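Uncharacterized protein SPT16D (Chaetomium thermophilum var. thermophilum, PDB 4KHB) probably helps the FACT histone chaperone reorganize nucleosomes, as the PH-like Spt16 dimerization domain that pairs with Pob3N. Local coordinates at residues I27-D30 against T35-L38. Residues are numbered along the deposited sequence; the frame is centred on the assembly and turned at random.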
ATOM      1  N   ILE A  27       4.489   3.715  10.549  1.00 17.37           N
ATOM      2  CA  ILE A  27       4.896   4.999   9.995  1.00 17.13           C
ATOM      3  C   ILE A  27       6.364   5.274  10.320  1.00 19.71           C
ATOM      4  O   ILE A  27       6.781   5.170  11.476  1.00 20.25           O
ATOM      5  CB  ILE A  27       4.013   6.144  10.539  1.00 14.31           C
ATOM      6  CG1 ILE A  27       2.559   5.960  10.088  1.00 14.47           C
ATOM      7  CG2 ILE A  27       4.532   7.490  10.073  1.00 11.30           C
ATOM      8  CD1 ILE A  27       1.600   6.999  10.647  1.00 17.46           C
ATOM      9  N   VAL A  28       7.148   5.618   9.303  1.00 17.68           N
ATOM     10  CA  VAL A  28       8.570   5.886   9.490  1.00 20.01           C
ATOM     11  C   VAL A  28       8.942   7.252   8.930  1.00 22.76           C
ATOM     12  O   VAL A  28       8.600   7.574   7.789  1.00 22.18           O
ATOM     13  CB  VAL A  28       9.439   4.808   8.797  1.00 19.37           C
ATOM     14  CG1 VAL A  28      10.909   5.182   8.860  1.00 23.74           C
ATOM     15  CG2 VAL A  28       9.215   3.448   9.430  1.00 18.46           C
ATOM     16  N   ILE A  29       9.636   8.055   9.734  1.00 25.61           N
ATOM     17  CA  ILE A  29      10.132   9.340   9.261  1.00 23.57           C
ATOM     18  C   ILE A  29      11.598   9.173   8.904  1.00 21.58           C
ATOM     19  O   ILE A  29      12.393   8.710   9.724  1.00 25.22           O
ATOM     20  CB  ILE A  29       9.991  10.453  10.325  1.00 19.19           C
ATOM     21  CG1 ILE A  29       8.582  10.450  10.929  1.00 22.28           C
ATOM     22  CG2 ILE A  29      10.355  11.819   9.734  1.00 22.56           C
ATOM     23  CD1 ILE A  29       7.498  10.892   9.966  1.00 24.20           C
ATOM     24  N   ASP A  30      11.952   9.531   7.675  1.00 21.86           N
ATOM     25  CA  ASP A  30      13.334   9.433   7.239  1.00 23.80           C
ATOM     26  C   ASP A  30      13.794  10.841   6.931  1.00 24.15           C
ATOM     27  O   ASP A  30      13.771  11.280   5.777  1.00 18.92           O
ATOM     28  CB  ASP A  30      13.464   8.535   6.005  1.00 19.34           C
ATOM     29  CG  ASP A  30      14.910   8.189   5.685  1.00 27.27           C
ATOM     30  OD1 ASP A  30      15.822   8.722   6.357  1.00 26.94           O
ATOM     31  OD2 ASP A  30      15.137   7.382   4.761  1.00 25.83           O
ATOM     32  N   THR A  35      11.806  12.446   3.650  1.00 15.39           N
ATOM     33  CA  THR A  35      10.736  11.554   3.233  1.00 16.93           C
ATOM     34  C   THR A  35      10.066  10.908   4.442  1.00 17.26           C
ATOM     35  O   THR A  35      10.722  10.590   5.440  1.00 17.65           O
ATOM     36  CB  THR A  35      11.293  10.444   2.306  1.00 16.80           C
ATOM     37  OG1 THR A  35      11.910  11.035   1.153  1.00 21.20           O
ATOM     38  CG2 THR A  35      10.195   9.489   1.861  1.00 16.29           C
ATOM     39  N   ILE A  36       8.750  10.732   4.349  1.00 11.20           N
ATOM     40  CA  ILE A  36       8.009   9.907   5.292  1.00 16.52           C
ATOM     41  C   ILE A  36       7.547   8.649   4.559  1.00 16.74           C
ATOM     42  O   ILE A  36       7.289   8.684   3.353  1.00 15.42           O
ATOM     43  CB  ILE A  36       6.811  10.662   5.923  1.00 13.48           C
ATOM     44  CG1 ILE A  36       5.657  10.801   4.926  1.00 13.11           C
ATOM     45  CG2 ILE A  36       7.247  12.034   6.411  1.00 15.92           C
ATOM     46  CD1 ILE A  36       4.376  11.348   5.542  1.00 16.12           C
ATOM     47  N   VAL A  37       7.460   7.537   5.283  1.00 13.35           N
ATOM     48  CA  VAL A  37       7.062   6.265   4.687  1.00 13.78           C
ATOM     49  C   VAL A  37       5.794   5.755   5.350  1.00 16.58           C
ATOM     50  O   VAL A  37       5.785   5.453   6.543  1.00 17.14           O
ATOM     51  CB  VAL A  37       8.171   5.198   4.807  1.00 15.80           C
ATOM     52  CG1 VAL A  37       7.739   3.913   4.119  1.00 11.18           C
ATOM     53  CG2 VAL A  37       9.475   5.708   4.220  1.00  9.50           C
ATOM     54  N   LEU A  38       4.721   5.667   4.571  1.00 10.24           N
ATOM     55  CA  LEU A  38       3.425   5.300   5.117  1.00 11.55           C
ATOM     56  C   LEU A  38       3.052   3.870   4.743  1.00 13.48           C
ATOM     57  O   LEU A  38       3.205   3.459   3.592  1.00 10.51           O
ATOM     58  CB  LEU A  38       2.355   6.287   4.644  1.00  8.15           C
ATOM     59  CG  LEU A  38       2.754   7.750   4.859  1.00 16.41           C
ATOM     60  CD1 LEU A  38       1.733   8.717   4.291  1.00 10.16           C
ATOM     61  CD2 LEU A  38       2.971   8.013   6.338  1.00 15.57           C
TER
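Val-28 and Val-37 face each other as a hydrogen-bonded pair of an antiparallel beta hairpin, the first in this PH-like domain, and their backbones exchange both available bonds. Val-28 N reaches Val-37 O at 3.1 Å, while Val-37 N returns to Val-28 O at 2.8 Å. That second oxygen also receives a CA-H...O contact from Ile-36. Toward the turn, Asp-30 and Thr-35 repeat the pattern less evenly: Asp-30 N meets Thr-35 O at 2.8 Å, whereas Thr-35 N approaches Asp-30 O from above the carbonyl plane, 38° out of it.

Side chains alternate between two faces. Val-28 and Val-37 share one with Asp-30 and Thr-35; Val-28 CB and Val-37 CB are 4.2 Å apart, with Pro-19 packed on Val-28 and Val-22 on Val-37. Ile-29 and Ile-36, a non-hydrogen-bonded pair, lie side by side on the other face. Ile-36 sets CG1 between its backbone N and carbonyl carbon (chi1 75°), and its other branch makes the contact: Ile-36 CG2 lies 3.7 Å from Ile-29 CD1. Ile-29 also packs on Ile-109 and Leu-116 of helix 103-121. Ile-27 and Leu-38 run alongside each other, both touching Phe-98 of strand 91-100, and Ile-27 N is hydrogen-bonded to OD2 of Asp-176 of the Pob3N chain.

The polar ends are held by the hairpin turn and the N-terminal segment: Asp-30 OD2 accepts from Tyr-12 OH and Asn-33 ND2, and Thr-35 OG1 is hydrogen-bonded to both Asn-33 O and Ser-11 OG.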